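ATP-dependent 6-phosphofructokinase isozyme 2 (Escherichia coli, PDB 3N1C) catalyses the magnesium-dependent transfer of phosphate from ATP to D-fructose 6-phosphate, giving fructose 1,6-bisphosphate in the first committing step of glycolysis. Local coordinates at residues A[8-13]-A[88-93]; A[35-40]-A[71-76]; A[183-188]-A[257-262]; A[193-198]-A[210-215]. All blocks are in the same frame, centred on the assembly; numbering follows the deposited sequence.

Contact 1: residues A[8-13]-A[88-93]. With F6P (6-O-phosphono-beta-D-fructofuranose), chain E.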
loop_
_atom_site.group_PDB
_atom_site.type_symbol
_atom_site.label_atom_id
_atom_site.label_comp_id
_atom_site.label_asym_id
_atom_site.label_seq_id
_atom_site.Cartn_x
_atom_site.Cartn_y
_atom_site.Cartn_z
ATOM N N THR A 8 -10.130 9.874 31.917
ATOM C CA THR A 8 -10.189 9.101 30.686
ATOM C C THR A 8 -11.533 8.396 30.609
ATOM O O THR A 8 -11.726 7.350 31.229
ATOM C CB THR A 8 -9.077 8.037 30.636
ATOM O OG1 THR A 8 -7.818 8.646 30.939
ATOM C CG2 THR A 8 -9.015 7.392 29.259
ATOM N N LEU A 9 -12.463 8.973 29.857
ATOM C CA LEU A 9 -13.798 8.405 29.746
ATOM C C LEU A 9 -13.793 7.126 28.916
ATOM O O LEU A 9 -14.698 6.305 29.039
ATOM C CB LEU A 9 -14.780 9.430 29.176
ATOM C CG LEU A 9 -15.084 10.584 30.136
ATOM C CD1 LEU A 9 -15.912 11.667 29.460
ATOM C CD2 LEU A 9 -15.786 10.061 31.381
ATOM N N ALA A 10 -12.756 6.957 28.095
ATOM C CA ALA A 10 -12.587 5.753 27.282
ATOM C C ALA A 10 -11.193 5.146 27.460
ATOM O O ALA A 10 -10.318 5.319 26.612
ATOM C CB ALA A 10 -12.836 6.069 25.810
ATOM N N PRO A 11 -10.969 4.442 28.575
ATOM C CA PRO A 11 -9.653 3.827 28.766
ATOM C C PRO A 11 -9.467 2.677 27.788
ATOM O O PRO A 11 -10.416 2.278 27.124
ATOM C CB PRO A 11 -9.723 3.273 30.197
ATOM C CG PRO A 11 -10.913 3.922 30.824
ATOM C CD PRO A 11 -11.871 4.175 29.704
ATOM N N SER A 12 -8.252 2.152 27.702
ATOM C CA SER A 12 -7.981 1.019 26.838
ATOM C C SER A 12 -6.943 0.125 27.480
ATOM O O SER A 12 -5.980 0.612 28.078
ATOM C CB SER A 12 -7.469 1.490 25.474
ATOM O OG SER A 12 -6.963 0.405 24.717
ATOM N N LEU A 13 -7.152 -1.181 27.372
ATOM C CA LEU A 13 -6.091 -2.141 27.624
ATOM C C LEU A 13 -5.381 -2.347 26.290
ATOM O O LEU A 13 -5.916 -2.992 25.390
ATOM C CB LEU A 13 -6.670 -3.465 28.124
ATOM C CG LEU A 13 -5.673 -4.613 28.307
ATOM C CD1 LEU A 13 -4.709 -4.319 29.454
ATOM C CD2 LEU A 13 -6.410 -5.927 28.556
ATOM N N TRP A 88 -17.147 -4.226 29.434
ATOM C CA TRP A 88 -15.721 -4.536 29.537
ATOM C C TRP A 88 -14.823 -3.505 28.852
ATOM O O TRP A 88 -15.091 -3.079 27.730
ATOM C CB TRP A 88 -15.438 -5.923 28.962
ATOM C CG TRP A 88 -15.701 -7.050 29.914
ATOM C CD1 TRP A 88 -16.740 -7.160 30.798
ATOM C CD2 TRP A 88 -14.919 -8.241 30.065
ATOM N NE1 TRP A 88 -16.645 -8.342 31.495
ATOM C CE2 TRP A 88 -15.535 -9.024 31.063
ATOM C CE3 TRP A 88 -13.753 -8.720 29.457
ATOM C CZ2 TRP A 88 -15.028 -10.258 31.465
ATOM C CZ3 TRP A 88 -13.250 -9.947 29.854
ATOM C CH2 TRP A 88 -13.886 -10.700 30.851
ATOM N N THR A 89 -13.749 -3.120 29.538
ATOM C CA THR A 89 -12.761 -2.196 28.982
ATOM C C THR A 89 -12.286 -2.656 27.607
ATOM O O THR A 89 -11.940 -3.818 27.423
ATOM C CB THR A 89 -11.539 -2.076 29.919
ATOM O OG1 THR A 89 -11.949 -1.481 31.153
ATOM C CG2 THR A 89 -10.456 -1.224 29.290
ATOM N N ARG A 90 -12.273 -1.743 26.644
ATOM C CA ARG A 90 -11.838 -2.077 25.290
ATOM C C ARG A 90 -10.378 -2.527 25.256
ATOM O O ARG A 90 -9.563 -2.149 26.110
ATOM C CB ARG A 90 -12.019 -0.882 24.357
ATOM C CG ARG A 90 -11.045 0.250 24.643
ATOM C CD ARG A 90 -11.146 1.363 23.628
ATOM N NE ARG A 90 -10.575 2.606 24.141
ATOM C CZ ARG A 90 -10.242 3.651 23.385
ATOM N NH1 ARG A 90 -10.413 3.603 22.072
ATOM N NH2 ARG A 90 -9.730 4.747 23.944
ATOM N N GLN A 91 -10.055 -3.325 24.245
ATOM C CA GLN A 91 -8.697 -3.804 24.036
ATOM C C GLN A 91 -8.257 -3.450 22.623
ATOM O O GLN A 91 -8.753 -4.013 21.642
ATOM C CB GLN A 91 -8.610 -5.319 24.273
ATOM C CG GLN A 91 -7.238 -5.932 23.991
ATOM C CD GLN A 91 -7.116 -7.369 24.482
ATOM O OE1 GLN A 91 -7.627 -7.725 25.546
ATOM N NE2 GLN A 91 -6.417 -8.199 23.712
ATOM N N ASN A 92 -7.338 -2.497 22.521
ATOM C CA ASN A 92 -6.822 -2.074 21.228
ATOM C C ASN A 92 -5.620 -2.916 20.815
ATOM O O ASN A 92 -4.950 -3.507 21.660
ATOM C CB ASN A 92 -6.482 -0.584 21.255
ATOM C CG ASN A 92 -7.723 0.286 21.398
ATOM O OD1 ASN A 92 -8.837 -0.175 21.155
ATOM N ND2 ASN A 92 -7.534 1.551 21.778
ATOM N N LEU A 93 -5.356 -2.987 19.517
ATOM C CA LEU A 93 -4.274 -3.829 19.031
ATOM C C LEU A 93 -3.203 -3.025 18.316
ATOM O O LEU A 93 -3.490 -2.289 17.374
ATOM C CB LEU A 93 -4.808 -4.929 18.109
ATOM C CG LEU A 93 -3.731 -5.890 17.594
ATOM C CD1 LEU A 93 -3.036 -6.600 18.748
ATOM C CD2 LEU A 93 -4.317 -6.895 16.620
HETATM O O1 F6P E . -2.911 8.184 22.519
HETATM C C1 F6P E . -2.545 6.845 22.654
HETATM C C2 F6P E . -3.655 6.104 23.464
HETATM O O2 F6P E . -4.729 6.811 24.123
HETATM C C3 F6P E . -3.655 4.569 23.510
HETATM O O3 F6P E . -3.003 3.959 24.582
HETATM C C4 F6P E . -4.852 3.997 22.844
HETATM O O4 F6P E . -5.122 2.631 22.674
HETATM C C5 F6P E . -5.372 5.091 21.945
HETATM O O5 F6P E . -4.474 6.224 22.212
HETATM C C6 F6P E . -6.840 5.445 22.237
HETATM O O6 F6P E . -7.244 6.413 21.302
HETATM P P F6P E . -8.661 7.252 21.459
HETATM O O1P F6P E . -8.705 8.079 22.888
HETATM O O2P F6P E . -9.951 6.232 21.422
HETATM O O3P F6P E . -8.753 8.221 20.374
HETATM O O HOH W 1 -12.945 1.287 27.460
#
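Arg90 reaches back across the loop residues Ala10 and Pro11, just before strand 12-19, and knits them to the substrate. Its NE donates to Pro11 O over 3.0 Å, a fairly straight bond (162°) in which the oxygen lies in the guanidinium plane while NE stands well above the carbonyl plane. NH2 reaches Ala10 O at 2.8 Å along a more bent path, and both terminal nitrogens converge on one phosphate oxygen of fructose 6-phosphate, with NH1 to O2P at 2.7 Å. The group is thus gripped along its edge by two carbonyls and the phosphate, which fixes its rotation; NH1 also donates to Met108 O. CG sits between the backbone N and the carbonyl carbon (chi1 70°), and from there the extended chain passes alongside Pro11 O and Ser12 CB. The two carbonyls hold the guanidinium in place with NH1 and NH2 turned to the phosphate.

The setting is the small mixed sheet of the PfkB-type sugar kinase, where strands 12-19 and 91-97 run parallel. Leu13 N donates to Arg90 O at 2.9 Å; the return bond, Asn92 N to Leu13 O, is weak. Asn92 ND2 lies over one face of the Arg90 guanidinium, toward its rim, and donates to O4 of the sugar at 2.8 Å, while its OD1 accepts from Met108 N.

Packing slackens toward Gln91, whose extended side chain runs beside Leu13 in the same direction. There Leu13 CD2 comes 3.7 Å from Gln91 OE1, and Gln91, partly exposed, packs against Gln91 of the second subunit.

Contact 2: residues A[35-40]-A[71-76]. With F6P (6-O-phosphono-beta-D-fructofuranose), chain E.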
loop_
_atom_site.group_PDB
_atom_site.type_symbol
_atom_site.label_atom_id
_atom_site.label_comp_id
_atom_site.label_asym_id
_atom_site.label_seq_id
_atom_site.Cartn_x
_atom_site.Cartn_y
_atom_site.Cartn_z
ATOM N N PHE A 35 1.036 -6.332 26.987
ATOM C CA PHE A 35 -0.003 -5.383 27.373
ATOM C C PHE A 35 0.560 -4.149 28.061
ATOM O O PHE A 35 1.587 -4.224 28.727
ATOM C CB PHE A 35 -0.999 -6.055 28.310
ATOM C CG PHE A 35 -1.722 -7.218 27.702
ATOM C CD1 PHE A 35 -1.278 -8.512 27.914
ATOM C CD2 PHE A 35 -2.856 -7.020 26.932
ATOM C CE1 PHE A 35 -1.954 -9.588 27.363
ATOM C CE2 PHE A 35 -3.531 -8.091 26.376
ATOM C CZ PHE A 35 -3.081 -9.373 26.594
ATOM N N GLU A 36 -0.126 -3.018 27.902
ATOM C CA GLU A 36 0.198 -1.810 28.651
ATOM C C GLU A 36 -1.055 -0.947 28.849
ATOM O O GLU A 36 -2.034 -1.095 28.121
ATOM C CB GLU A 36 1.303 -1.019 27.954
ATOM C CG GLU A 36 0.864 -0.293 26.702
ATOM C CD GLU A 36 2.035 0.304 25.944
ATOM O OE1 GLU A 36 3.135 -0.279 26.004
ATOM O OE2 GLU A 36 1.858 1.351 25.287
ATOM N N PRO A 37 -1.036 -0.058 29.855
ATOM C CA PRO A 37 -2.199 0.798 30.118
ATOM C C PRO A 37 -2.409 1.740 28.949
ATOM O O PRO A 37 -1.424 2.144 28.330
ATOM C CB PRO A 37 -1.777 1.594 31.361
ATOM C CG PRO A 37 -0.657 0.823 31.962
ATOM C CD PRO A 37 0.051 0.179 30.816
ATOM N N GLY A 38 -3.659 2.082 28.645
ATOM C CA GLY A 38 -3.944 2.927 27.500
ATOM C C GLY A 38 -5.117 3.869 27.689
ATOM O O GLY A 38 -5.913 3.718 28.617
ATOM N N GLY A 39 -5.236 4.837 26.788
ATOM C CA GLY A 39 -6.241 5.875 26.920
ATOM C C GLY A 39 -5.558 7.204 27.166
ATOM O O GLY A 39 -4.523 7.255 27.828
ATOM N N GLY A 40 -6.129 8.277 26.630
ATOM C CA GLY A 40 -5.476 9.579 26.644
ATOM C C GLY A 40 -5.017 10.039 28.018
ATOM O O GLY A 40 -3.823 10.221 28.254
ATOM N N SER A 71 -4.271 -3.295 37.117
ATOM C CA SER A 71 -3.074 -3.998 37.582
ATOM C C SER A 71 -1.792 -3.437 36.972
ATOM O O SER A 71 -0.775 -3.293 37.657
ATOM C CB SER A 71 -3.178 -5.490 37.253
ATOM O OG SER A 71 -2.058 -6.194 37.757
ATOM N N LEU A 72 -1.839 -3.136 35.677
ATOM C CA LEU A 72 -0.678 -2.600 34.973
ATOM C C LEU A 72 -0.304 -1.205 35.476
ATOM O O LEU A 72 0.874 -0.850 35.538
ATOM C CB LEU A 72 -0.949 -2.563 33.464
ATOM C CG LEU A 72 -0.977 -3.926 32.774
ATOM C CD1 LEU A 72 -1.724 -3.872 31.438
ATOM C CD2 LEU A 72 0.440 -4.444 32.596
ATOM N N LEU A 73 -1.302 -0.408 35.837
ATOM C CA LEU A 73 -1.016 0.922 36.346
ATOM C C LEU A 73 -0.425 0.793 37.745
ATOM O O LEU A 73 0.430 1.579 38.141
ATOM C CB LEU A 73 -2.267 1.807 36.316
ATOM C CG LEU A 73 -2.553 2.386 34.920
ATOM C CD1 LEU A 73 -3.971 2.940 34.811
ATOM C CD2 LEU A 73 -1.515 3.459 34.559
ATOM N N ALA A 74 -0.862 -0.225 38.480
ATOM C CA ALA A 74 -0.282 -0.509 39.790
ATOM C C ALA A 74 1.189 -0.888 39.640
ATOM O O ALA A 74 2.025 -0.475 40.439
ATOM C CB ALA A 74 -1.039 -1.610 40.475
ATOM N N ASP A 75 1.499 -1.669 38.608
ATOM C CA ASP A 75 2.869 -2.106 38.358
ATOM C C ASP A 75 3.780 -0.922 38.046
ATOM O O ASP A 75 4.983 -0.985 38.286
ATOM C CB ASP A 75 2.923 -3.107 37.197
ATOM C CG ASP A 75 2.325 -4.458 37.553
ATOM O OD1 ASP A 75 2.159 -4.757 38.757
ATOM O OD2 ASP A 75 2.027 -5.228 36.616
ATOM N N GLU A 76 3.203 0.151 37.511
ATOM C CA GLU A 76 3.965 1.357 37.184
ATOM C C GLU A 76 3.941 2.375 38.315
ATOM O O GLU A 76 4.510 3.459 38.190
ATOM C CB GLU A 76 3.424 2.017 35.912
ATOM C CG GLU A 76 3.775 1.293 34.634
ATOM C CD GLU A 76 3.389 2.080 33.395
ATOM O OE1 GLU A 76 3.179 3.305 33.505
ATOM O OE2 GLU A 76 3.304 1.472 32.312
HETATM O O1 F6P E . -2.911 8.184 22.519
HETATM C C1 F6P E . -2.545 6.845 22.654
HETATM C C2 F6P E . -3.655 6.104 23.464
HETATM O O2 F6P E . -4.729 6.811 24.123
HETATM C C3 F6P E . -3.655 4.569 23.510
HETATM O O3 F6P E . -3.003 3.959 24.582
HETATM C C4 F6P E . -4.852 3.997 22.844
HETATM O O4 F6P E . -5.122 2.631 22.674
HETATM C C5 F6P E . -5.372 5.091 21.945
HETATM O O5 F6P E . -4.474 6.224 22.212
HETATM C C6 F6P E . -6.840 5.445 22.237
HETATM O O6 F6P E . -7.244 6.413 21.302
HETATM P P F6P E . -8.661 7.252 21.459
HETATM O O1P F6P E . -8.705 8.079 22.888
HETATM O O2P F6P E . -9.951 6.232 21.422
HETATM O O3P F6P E . -8.753 8.221 20.374
#
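The glycine-rich turn that lines the fructose 6-phosphate pocket, residues 38 to 40, is led into by strand 34-38 of the small sheet, and this contact sets that strand against the C-terminal end of helix 63-75. The short segments 35-38 and 71-75 run almost perpendicular, at 94°, with their axes 7.6 Å apart at the closest. Pro37 makes the strand's main approach to the helix. Its ring presents CG to Leu72 CB at 3.7 Å and CB to Leu73 CD2, also at 3.7 Å; the proline and Leu73 pass one another heading opposite ways, whereas Leu72 crosses the ring at a slant. With CG of Leu72 anti to its carbonyl carbon (chi1 -71°), the branch is directed toward the backbone of Phe35 and Glu36, and CD1 rests 3.9 Å from Phe35 CB. Glu76 reaches the CD end of the ring: its extended chain approaches from the opposite direction and brings OE2 within 3.8 Å of Pro37 CD, while the carboxylate itself forms a salt bridge with Arg46.

The chain beyond Pro37 turns to the substrate. Gly38 CA lies 3.2 Å from O3 of the sugar, closeness that leaves no room for a side chain, and at Gly39, with phi 113°, a CB would press on the preceding carbonyl O. Gly39 N donates weakly to the same O3, and Gly39 occupies the N-cap position of helix 40-50. That helix flanks the contact through Ile42 and Arg46, which touch both Pro37 and Leu73, while Leu13 of the adjoining strand 12-19 packs on Phe35 and Leu72.

Contact 3: residues A[183-188]-A[257-262]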
loop_
_atom_site.group_PDB
_atom_site.type_symbol
_atom_site.label_atom_id
_atom_site.label_comp_id
_atom_site.label_asym_id
_atom_site.label_seq_id
_atom_site.Cartn_x
_atom_site.Cartn_y
_atom_site.Cartn_z
ATOM N N LEU A 183 -5.672 25.010 28.574
ATOM C CA LEU A 183 -4.718 24.616 27.544
ATOM C C LEU A 183 -5.414 23.688 26.565
ATOM O O LEU A 183 -6.147 22.791 26.977
ATOM C CB LEU A 183 -3.554 23.862 28.188
ATOM C CG LEU A 183 -2.135 23.868 27.601
ATOM C CD1 LEU A 183 -1.436 22.555 27.927
ATOM C CD2 LEU A 183 -2.108 24.130 26.111
ATOM N N VAL A 184 -5.205 23.911 25.272
ATOM C CA VAL A 184 -5.562 22.912 24.267
ATOM C C VAL A 184 -4.389 22.693 23.316
ATOM O O VAL A 184 -3.553 23.579 23.138
ATOM C CB VAL A 184 -6.824 23.291 23.478
ATOM C CG1 VAL A 184 -8.021 23.372 24.418
ATOM C CG2 VAL A 184 -6.624 24.604 22.736
ATOM N N LYS A 185 -4.321 21.506 22.718
ATOM C CA LYS A 185 -3.195 21.146 21.861
ATOM C C LYS A 185 -3.660 20.550 20.534
ATOM O O LYS A 185 -3.505 19.354 20.298
ATOM C CB LYS A 185 -2.259 20.163 22.583
ATOM C CG LYS A 185 -0.919 19.937 21.865
ATOM C CD LYS A 185 -0.218 18.653 22.324
ATOM C CE LYS A 185 -1.062 17.405 22.030
ATOM N NZ LYS A 185 -1.400 17.295 20.587
ATOM N N PRO A 186 -4.219 21.387 19.652
ATOM C CA PRO A 186 -4.649 20.876 18.346
ATOM C C PRO A 186 -3.464 20.687 17.411
ATOM O O PRO A 186 -2.489 21.436 17.506
ATOM C CB PRO A 186 -5.537 22.000 17.789
ATOM C CG PRO A 186 -5.354 23.188 18.711
ATOM C CD PRO A 186 -4.328 22.850 19.749
ATOM N N ASN A 187 -3.539 19.698 16.523
ATOM C CA ASN A 187 -2.622 19.664 15.396
ATOM C C ASN A 187 -3.152 20.611 14.329
ATOM O O ASN A 187 -4.224 21.196 14.485
ATOM C CB ASN A 187 -2.431 18.244 14.850
ATOM C CG ASN A 187 -3.711 17.657 14.268
ATOM O OD1 ASN A 187 -4.620 18.383 13.872
ATOM N ND2 ASN A 187 -3.777 16.329 14.210
ATOM N N GLN A 188 -2.437 20.781 13.255
ATOM C CA GLN A 188 -2.789 21.752 12.259
ATOM C C GLN A 188 -4.127 21.527 11.595
ATOM O O GLN A 188 -4.862 22.433 11.401
ATOM C CB GLN A 188 -1.761 21.718 11.183
ATOM C CG GLN A 188 -0.638 22.547 11.422
ATOM C CD GLN A 188 0.255 22.525 10.291
ATOM O OE1 GLN A 188 1.243 21.830 10.320
ATOM N NE2 GLN A 188 -0.126 23.220 9.227
ATOM N N SER A 257 2.537 12.406 25.897
ATOM C CA SER A 257 3.714 12.798 26.663
ATOM C C SER A 257 3.845 14.315 26.677
ATOM O O SER A 257 4.185 14.916 27.696
ATOM C CB SER A 257 4.974 12.163 26.074
ATOM O OG SER A 257 5.006 10.768 26.320
ATOM N N MET A 258 3.570 14.925 25.529
ATOM C CA MET A 258 3.640 16.372 25.376
ATOM C C MET A 258 2.610 17.059 26.263
ATOM O O MET A 258 2.921 18.017 26.965
ATOM C CB MET A 258 3.405 16.755 23.917
ATOM C CG MET A 258 3.459 18.246 23.655
ATOM S SD MET A 258 3.434 18.616 21.896
ATOM C CE MET A 258 3.323 20.399 21.948
ATOM N N VAL A 259 1.426 16.563 26.285
ATOM C CA VAL A 259 0.379 17.067 27.170
ATOM C C VAL A 259 0.786 16.917 28.632
ATOM O O VAL A 259 0.609 17.834 29.428
ATOM C CB VAL A 259 -0.962 16.357 26.934
ATOM C CG1 VAL A 259 -1.954 16.711 28.039
ATOM C CG2 VAL A 259 -1.518 16.718 25.567
ATOM N N GLY A 260 1.331 15.757 28.979
ATOM C CA GLY A 260 1.790 15.517 30.335
ATOM C C GLY A 260 2.856 16.510 30.764
ATOM O O GLY A 260 2.815 17.042 31.878
ATOM N N ALA A 261 3.811 16.762 29.874
ATOM C CA ALA A 261 4.898 17.688 30.156
ATOM C C ALA A 261 4.376 19.106 30.350
ATOM O O ALA A 261 4.735 19.774 31.308
ATOM C CB ALA A 261 5.939 17.656 29.030
ATOM N N MET A 262 3.526 19.564 29.439
ATOM C CA MET A 262 3.010 20.928 29.526
ATOM C C MET A 262 2.086 21.114 30.723
ATOM O O MET A 262 1.995 22.212 31.284
ATOM C CB MET A 262 2.315 21.332 28.225
ATOM C CG MET A 262 3.267 21.376 27.044
ATOM S SD MET A 262 2.563 22.130 25.574
ATOM C CE MET A 262 1.280 20.948 25.153
#
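Lys185 carries most of this buried contact with the aliphatic part of its side chain, which lies against three residues of helix 254-267. CG stands anti to the backbone N (chi1 -169°) and projects the chain at the helix; bends at chi3 and chi4 then fold its far end round. One contact sets a lysine methylene on sulfur: Lys185 CD lies 3.7 Å from Met258 SD, with the extended methionine crossing the lysine at a slant.

Lys185 follows the short, weakly bonded strand 183-184, sixth in the parallel order of the ribokinase-type fold, with strand 221-224 bonded along it. It belongs, with Pro186 and Asn187, to the ATP site shared between the two subunits. Helix 254-267 carries Asp256, the active-site residue by similarity, in its first turn, so the contact joins the ATP-site residues that follow this strand to the helix of the catalytic aspartate.

Carbon-to-carbon contacts of the lysine chain form a second group. CD of Lys185 is 3.9 Å from the terminal methyl CE of Met262, a side chain bent at chi3 that meets the lysine at about a right angle, and Lys185 CE approaches Val259 CG2 to 3.6 Å. The one purely apolar pair lies farther along the helix, where Leu183 CD1 touches Met262 CB at 4.0 Å, the two side chains crossing near 90°. Val222 of strand 221-224 packs on both methionines, and Ile164 touches Leu183.

Contact 4: residues A[193-198]-A[210-215]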
loop_
_atom_site.group_PDB
_atom_site.type_symbol
_atom_site.label_atom_id
_atom_site.label_comp_id
_atom_site.label_asym_id
_atom_site.label_seq_id
_atom_site.Cartn_x
_atom_site.Cartn_y
_atom_site.Cartn_z
ATOM N N ALA A 193 -9.915 23.204 11.327
ATOM C CA ALA A 193 -11.341 22.938 11.473
ATOM C C ALA A 193 -11.949 23.853 12.530
ATOM O O ALA A 193 -13.047 24.379 12.350
ATOM C CB ALA A 193 -11.582 21.476 11.818
ATOM N N LEU A 194 -11.221 24.054 13.624
ATOM C CA LEU A 194 -11.701 24.889 14.718
ATOM C C LEU A 194 -12.064 26.304 14.272
ATOM O O LEU A 194 -13.045 26.879 14.748
ATOM C CB LEU A 194 -10.671 24.945 15.849
ATOM C CG LEU A 194 -10.562 23.708 16.739
ATOM C CD1 LEU A 194 -9.388 23.845 17.698
ATOM C CD2 LEU A 194 -11.863 23.504 17.501
ATOM N N VAL A 195 -11.270 26.869 13.369
ATOM C CA VAL A 195 -11.501 28.238 12.914
ATOM C C VAL A 195 -12.192 28.270 11.546
ATOM O O VAL A 195 -12.478 29.337 11.000
ATOM C CB VAL A 195 -10.192 29.053 12.883
ATOM C CG1 VAL A 195 -10.484 30.511 12.572
ATOM C CG2 VAL A 195 -9.470 28.941 14.220
ATOM N N ASN A 196 -12.456 27.090 11.000
ATOM C CA ASN A 196 -13.233 26.968 9.770
ATOM C C ASN A 196 -12.604 27.671 8.566
ATOM O O ASN A 196 -13.282 28.386 7.826
ATOM C CB ASN A 196 -14.658 27.481 9.992
ATOM C CG ASN A 196 -15.622 27.008 8.924
ATOM O OD1 ASN A 196 -15.397 25.984 8.275
ATOM N ND2 ASN A 196 -16.709 27.749 8.737
ATOM N N ARG A 197 -11.305 27.470 8.378
ATOM C CA ARG A 197 -10.629 27.960 7.184
ATOM C C ARG A 197 -9.315 27.224 6.987
ATOM O O ARG A 197 -8.733 26.709 7.943
ATOM C CB ARG A 197 -10.396 29.472 7.251
ATOM C CG ARG A 197 -9.253 29.902 8.156
ATOM C CD ARG A 197 -8.975 31.393 8.016
ATOM N NE ARG A 197 -7.790 31.809 8.764
ATOM C CZ ARG A 197 -7.812 32.231 10.025
ATOM N NH1 ARG A 197 -8.962 32.293 10.682
ATOM N NH2 ARG A 197 -6.686 32.590 10.629
ATOM N N GLU A 198 -8.859 27.164 5.742
ATOM C CA GLU A 198 -7.608 26.493 5.426
ATOM C C GLU A 198 -6.438 27.375 5.826
ATOM O O GLU A 198 -6.399 28.563 5.505
ATOM C CB GLU A 198 -7.532 26.148 3.938
ATOM C CG GLU A 198 -8.475 25.037 3.517
ATOM C CD GLU A 198 -8.321 23.792 4.371
ATOM O OE1 GLU A 198 -7.171 23.434 4.702
ATOM O OE2 GLU A 198 -9.351 23.169 4.710
ATOM N N GLN A 210 -4.087 32.345 17.908
ATOM C CA GLN A 210 -4.307 33.610 18.610
ATOM C C GLN A 210 -5.784 33.998 18.670
ATOM O O GLN A 210 -6.236 34.581 19.654
ATOM C CB GLN A 210 -3.501 34.746 17.973
ATOM C CG GLN A 210 -3.390 35.977 18.862
ATOM C CD GLN A 210 -2.588 35.698 20.122
ATOM O OE1 GLN A 210 -1.430 35.283 20.051
ATOM N NE2 GLN A 210 -3.205 35.918 21.282
ATOM N N GLU A 211 -6.528 33.679 17.615
ATOM C CA GLU A 211 -7.962 33.948 17.580
ATOM C C GLU A 211 -8.698 33.219 18.696
ATOM O O GLU A 211 -9.574 33.791 19.357
ATOM C CB GLU A 211 -8.559 33.528 16.240
ATOM C CG GLU A 211 -8.211 34.438 15.081
ATOM C CD GLU A 211 -8.762 33.923 13.766
ATOM O OE1 GLU A 211 -8.060 34.053 12.739
ATOM O OE2 GLU A 211 -9.891 33.383 13.766
ATOM N N ILE A 212 -8.354 31.950 18.885
ATOM C CA ILE A 212 -8.984 31.130 19.913
ATOM C C ILE A 212 -8.680 31.697 21.297
ATOM O O ILE A 212 -9.569 31.801 22.142
ATOM C CB ILE A 212 -8.518 29.664 19.833
ATOM C CG1 ILE A 212 -9.065 29.010 18.562
ATOM C CG2 ILE A 212 -8.977 28.882 21.067
ATOM C CD1 ILE A 212 -8.599 27.571 18.366
ATOM N N VAL A 213 -7.424 32.067 21.523
ATOM C CA VAL A 213 -7.034 32.693 22.786
ATOM C C VAL A 213 -7.748 34.036 22.990
ATOM O O VAL A 213 -8.368 34.270 24.031
ATOM C CB VAL A 213 -5.501 32.896 22.871
ATOM C CG1 VAL A 213 -5.155 33.864 23.989
ATOM C CG2 VAL A 213 -4.788 31.552 23.075
ATOM N N ASN A 214 -7.670 34.911 21.990
ATOM C CA ASN A 214 -8.299 36.231 22.071
ATOM C C ASN A 214 -9.799 36.166 22.385
ATOM O O ASN A 214 -10.335 37.042 23.063
ATOM C CB ASN A 214 -8.071 37.018 20.772
ATOM C CG ASN A 214 -6.630 37.485 20.610
ATOM O OD1 ASN A 214 -6.259 38.045 19.576
ATOM N ND2 ASN A 214 -5.813 37.260 21.632
ATOM N N SER A 215 -10.468 35.130 21.890
ATOM C CA SER A 215 -11.907 34.961 22.119
ATOM C C SER A 215 -12.240 34.567 23.558
ATOM O O SER A 215 -13.405 34.588 23.967
ATOM C CB SER A 215 -12.484 33.914 21.163
ATOM O OG SER A 215 -12.040 32.613 21.509
#
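Arg197 and Glu211 come at each other from opposite directions, their guanidinium and carboxylate planes turned by 19°, so the salt bridge is almost flat. The arginine grips end-on: NH1 and NH2 both donate to Glu211 OE1, each at 2.9 Å, and the oxygen receives them on its syn side, with NH2 farther out of the carboxylate plane than NH1. Both bonds are bent, as is natural when two donors share one acceptor. A weak third bond runs from NH1 to OE2. The extended chain of Glu211, whose CG is anti to its carbonyl carbon (chi1 -73°), spans the gap from helix 204-214, and Arg197 is likewise extended from CG to NE. Beside the pair, Val195 crosses the glutamate at a slant and brings CG1 to 3.2 Å from OE2, a tight approach of methyl to carboxylate.

The segments hold the last turn of helix 188-195 with the residues after it, and the end of helix 204-214, near the surface of the ribokinase-type domain. Helix 188-195 ends in a Schellman motif, with Asn196 at positive phi; the chain then turns, and Arg197 can face back to the second helix.

Deeper in, the contact is apolar. Leu194 and Ile212 cross at about a right angle, with CD1 of Leu194 3.9 Å from CD1 of Ile212, while Val195 CG2 lies more loosely at 4.4 Å from Ile212 CG1. Leu176 of helix 169-178 packs against both Leu194 and Ile212, and Val221 of strand 221-224 touches Ile212.

Overall arrangement
Contacts 1 and 2 both line the fructose 6-phosphate pocket. Contact 2 is nested within the chain closed by contact 1, and their centres are 11 Å apart; Leu13 CD1 packs on Leu72 CD1 at 3.6 Å, and a probable hydrogen bond joins Ser12 N to Gly38 O at 3.0 Å. Lys27 and Arg29 of the second subunit also bind this sugar phosphate. Contact 3 belongs to the ATP side, its centre about 21 Å from those of contacts 1 and 2. Contact 4, nested inside contact 3, meets it where Leu194 CD1 lies 4.2 Å from Pro186 CG, but across the chain its centre is about 35 Å from that of contact 2.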